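Local coordinates for protein 3-dehydroquinate dehydratase (Zymomonas mobilis subsp. mobilis, PDB 6SMF) that probably catalyses the trans-dehydration of 3-dehydroquinate to 3-dehydroshikimate through an enolate intermediate, a step in the biosynthesis of chorismate, at residues N110-A113 / R118-S121; G129-S132 / E137-S140. One frame throughout, in Å; residues are numbered along the deposited sequence.

Interaction 1 (N110-A113 / R118-S121); sequences NPHA and RHKS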
loop_
_atom_site.group_PDB
_atom_site.type_symbol
_atom_site.label_atom_id
_atom_site.label_comp_id
_atom_site.label_asym_id
_atom_site.label_seq_id
_atom_site.Cartn_x
_atom_site.Cartn_y
_atom_site.Cartn_z
ATOM N N ASN A 110 25.810 -0.495 7.664
ATOM C CA ASN A 110 24.699 -1.465 7.662
ATOM C C ASN A 110 23.497 -0.747 7.062
ATOM O O ASN A 110 22.877 0.095 7.717
ATOM C CB ASN A 110 24.449 -1.988 9.082
ATOM C CG ASN A 110 23.228 -2.882 9.207
ATOM O OD1 ASN A 110 22.556 -3.200 8.217
ATOM N ND2 ASN A 110 22.946 -3.282 10.442
ATOM N N PRO A 111 23.127 -1.037 5.805
ATOM C CA PRO A 111 22.052 -0.291 5.160
ATOM C C PRO A 111 20.688 -0.494 5.855
ATOM O O PRO A 111 19.873 0.375 5.771
ATOM C CB PRO A 111 22.034 -0.797 3.717
ATOM C CG PRO A 111 22.892 -2.038 3.686
ATOM C CD PRO A 111 23.712 -2.057 4.950
ATOM N N HIS A 112 20.466 -1.619 6.532
ATOM C CA HIS A 112 19.195 -1.923 7.230
ATOM C C HIS A 112 19.086 -0.981 8.429
ATOM O O HIS A 112 17.940 -0.766 8.894
ATOM C CB HIS A 112 19.082 -3.432 7.613
ATOM C CG HIS A 112 18.673 -4.313 6.477
ATOM N ND1 HIS A 112 17.368 -4.746 6.312
ATOM C CD2 HIS A 112 19.367 -4.786 5.414
ATOM C CE1 HIS A 112 17.290 -5.451 5.200
ATOM N NE2 HIS A 112 18.490 -5.484 4.634
ATOM N N ALA A 113 20.211 -0.400 8.885
ATOM C CA ALA A 113 20.217 0.510 10.055
ATOM C C ALA A 113 19.919 1.945 9.592
ATOM O O ALA A 113 19.903 2.826 10.410
ATOM C CB ALA A 113 21.527 0.417 10.802
ATOM N N ARG A 118 16.911 2.198 1.793
ATOM C CA ARG A 118 18.160 1.394 1.642
ATOM C C ARG A 118 17.948 -0.059 2.083
ATOM O O ARG A 118 18.866 -0.819 1.934
ATOM C CB ARG A 118 19.288 1.982 2.483
ATOM C CG ARG A 118 19.650 3.412 2.124
ATOM C CD ARG A 118 21.037 3.749 2.674
ATOM N NE ARG A 118 21.113 5.204 2.679
ATOM C CZ ARG A 118 21.611 5.943 1.688
ATOM N NH1 ARG A 118 22.184 5.375 0.630
ATOM N NH2 ARG A 118 21.508 7.254 1.777
ATOM N N HIS A 119 16.775 -0.417 2.636
ATOM C CA HIS A 119 16.441 -1.815 2.995
ATOM C C HIS A 119 16.347 -2.674 1.733
ATOM O O HIS A 119 16.626 -3.857 1.812
ATOM C CB HIS A 119 15.194 -1.844 3.830
ATOM C CG HIS A 119 15.376 -1.163 5.138
ATOM N ND1 HIS A 119 14.371 -1.110 6.083
ATOM C CD2 HIS A 119 16.426 -0.465 5.632
ATOM C CE1 HIS A 119 14.813 -0.422 7.110
ATOM N NE2 HIS A 119 16.080 -0.040 6.873
ATOM N N LYS A 120 16.037 -2.081 0.583
ATOM C CA LYS A 120 15.899 -2.819 -0.683
ATOM C C LYS A 120 17.283 -3.039 -1.287
ATOM O O LYS A 120 18.011 -2.070 -1.486
ATOM C CB LYS A 120 15.004 -2.006 -1.604
ATOM C CG LYS A 120 14.855 -2.562 -3.008
ATOM C CD LYS A 120 13.991 -3.796 -3.009
ATOM C CE LYS A 120 13.649 -4.273 -4.426
ATOM N NZ LYS A 120 12.802 -5.499 -4.380
ATOM N N SER A 121 17.627 -4.271 -1.604
ATOM C CA SER A 121 18.912 -4.557 -2.265
ATOM C C SER A 121 18.709 -5.426 -3.521
ATOM O O SER A 121 18.573 -6.658 -3.407
ATOM C CB SER A 121 19.852 -5.166 -1.304
ATOM O OG SER A 121 21.050 -5.406 -1.987
#
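His112 and His119 meet inside the loop that carries Arg118, a predicted substrate-binding residue of this type II dehydroquinase. Their rings are almost parallel, with planes at 10°, but they are slid apart. The centroids lie 5.2 Å from each other and the rings barely overlap. The CA of His119 sits over one face of the His112 ring. With its CG beside the backbone N (chi1 -64°), the His119 ring reaches back to the 3-10 turn of Pro111-Ala113. There His119 NE2 gives a weak, strongly bent hydrogen bond to His112 O, at 2.8 Å and 116°, and is shared weakly with Arg114 O. The CD2 of the same ring lies 3.5 Å from His112 CA. Pro111 O lies at the ring edge, 3.6 Å from His119 CD2. Beside the imidazoles, Pro111 CB packs 3.6 Å from Arg118 O. Ahead of the 3-10 turn, Asn110 makes an Asx turn: its OD1 accepts from His112 N over 3.1 Å, the donor lying well above the carbonyl plane. The Arg118 guanidinium lies beyond the turn, with salt bridges to Glu115 and to Asp94 of a third subunit and a weak bond to a bound citrate. His112 NE2 bonds to its counterpart in a second subunit. The loop runs from strand 103-107 to helix 122-126. Ser121 caps that helix through Gly124 N, and its OG also bonds Glu105 of the strand.

Interaction 2 (G129-S132 / E137-S140); sequences GTIS and ESYS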
loop_
_atom_site.group_PDB
_atom_site.type_symbol
_atom_site.label_atom_id
_atom_site.label_comp_id
_atom_site.label_asym_id
_atom_site.label_seq_id
_atom_site.Cartn_x
_atom_site.Cartn_y
_atom_site.Cartn_z
ATOM N N GLY A 129 25.892 -13.773 -1.633
ATOM C CA GLY A 129 26.056 -13.435 -0.208
ATOM C C GLY A 129 26.333 -11.962 -0.054
ATOM O O GLY A 129 26.617 -11.326 -1.092
ATOM N N THR A 130 26.281 -11.494 1.198
ATOM C CA THR A 130 26.319 -10.079 1.600
ATOM C C THR A 130 27.144 -9.953 2.874
ATOM O O THR A 130 26.888 -10.685 3.843
ATOM C CB THR A 130 24.894 -9.561 1.844
ATOM O OG1 THR A 130 24.197 -9.665 0.601
ATOM C CG2 THR A 130 24.841 -8.126 2.315
ATOM N N ILE A 131 28.057 -8.985 2.876
ATOM C CA ILE A 131 28.802 -8.560 4.086
ATOM C C ILE A 131 28.593 -7.059 4.244
ATOM O O ILE A 131 28.974 -6.309 3.343
ATOM C CB ILE A 131 30.264 -8.957 3.975
ATOM C CG1 ILE A 131 30.383 -10.457 3.677
ATOM C CG2 ILE A 131 30.990 -8.527 5.250
ATOM C CD1 ILE A 131 31.824 -10.993 3.573
ATOM N N SER A 132 27.986 -6.665 5.357
ATOM C CA SER A 132 27.615 -5.265 5.640
ATOM C C SER A 132 28.087 -4.855 7.024
ATOM O O SER A 132 27.834 -5.610 7.947
ATOM C CB SER A 132 26.115 -5.079 5.550
ATOM O OG SER A 132 25.708 -5.214 4.211
ATOM N N GLU A 137 36.753 -3.526 6.846
ATOM C CA GLU A 137 36.719 -4.967 7.224
ATOM C C GLU A 137 35.634 -5.691 6.411
ATOM O O GLU A 137 35.841 -6.882 6.209
ATOM C CB GLU A 137 36.567 -5.169 8.743
ATOM C CG GLU A 137 37.846 -4.913 9.540
ATOM C CD GLU A 137 39.164 -5.466 8.947
ATOM O OE1 GLU A 137 39.220 -6.706 8.616
ATOM O OE2 GLU A 137 40.145 -4.659 8.757
ATOM N N SER A 138 34.548 -5.031 5.973
ATOM C CA SER A 138 33.519 -5.633 5.082
ATOM C C SER A 138 34.205 -6.177 3.811
ATOM O O SER A 138 33.962 -7.324 3.425
ATOM C CB SER A 138 32.362 -4.687 4.743
ATOM O OG SER A 138 31.524 -4.422 5.875
ATOM N N TYR A 139 35.052 -5.383 3.187
ATOM C CA TYR A 139 35.842 -5.791 1.998
ATOM C C TYR A 139 36.824 -6.920 2.359
ATOM O O TYR A 139 36.900 -7.916 1.606
ATOM C CB TYR A 139 36.595 -4.588 1.412
ATOM C CG TYR A 139 35.700 -3.560 0.761
ATOM C CD1 TYR A 139 35.145 -2.525 1.503
ATOM C CD2 TYR A 139 35.442 -3.595 -0.605
ATOM C CE1 TYR A 139 34.362 -1.558 0.910
ATOM C CE2 TYR A 139 34.661 -2.626 -1.206
ATOM C CZ TYR A 139 34.110 -1.621 -0.442
ATOM O OH TYR A 139 33.314 -0.677 -1.015
ATOM N N SER A 140 37.579 -6.780 3.456
ATOM C CA SER A 140 38.627 -7.756 3.830
ATOM C C SER A 140 37.973 -9.141 4.011
ATOM O O SER A 140 38.513 -10.121 3.446
ATOM C CB SER A 140 39.497 -7.273 5.006
ATOM O OG SER A 140 39.195 -7.890 6.253
#
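Ile131 meets Ser138 through its CG2 methyl group, which lies 3.7 Å from Ser138 O and 3.8 Å from Ser138 CA. The chi1 of -54° sets CG1 beside the backbone N and leaves CG2, anti to that N, turned to the helix backbone. Ser138 CB approaches the strand in turn and comes to 4.0 Å from Ile131 O. The Ser138 hydroxyl lies next to Ser132, with Ser138 OG 3.6 Å from Ser132 C. These are packing contacts between buried groups. The OG finds its polar partners elsewhere: it bonds to the carbonyl oxygen of His107 and to the backbone N of Phe134, in the connection between strand and helix. Two bonds thus satisfy this buried hydroxyl and hold it beside the strand.

The contact joins strand 129-132 to helix 136-147 in the flavodoxin-like fold of the family. Within the chain this strand is the last of the parallel sheet, and its backbone bonds to Glu105 and His107 of strand 103-107. Thr130, Ile131 and Ser132 also pair antiparallel with a strand of a second subunit, so the sheet continues across that interface. On the helix, Ser140 OG bonds to Glu137 OE1 over 2.6 Å, from above the carboxylate plane (45° out of it). Tyr139 points away from the strand, and its OH bonds to Asn14 and to Asn81, a predicted substrate-binding residue.

Overall arrangement
Interaction 1 and interaction 2 follow each other along the chain, with helix 122-126 between them, and their centres are about 14 Å apart. They touch where Pro111 CD packs 3.8 Å from Ser132 OG. Both residues border His107, the predicted proton donor: the side chains of Pro111 and Ser132 lie about 4 Å and 3 Å from that of His107 at the nearest atoms. Interaction 1 also reaches the predicted substrate site through Arg118. Its side chain is, at the nearest atoms, about 4 Å from that of His87, also predicted to bind substrate, and about 3 Å from a bound citrate, probably from the crystallisation liquor. Both contacts touch a second subunit of the dodecamer.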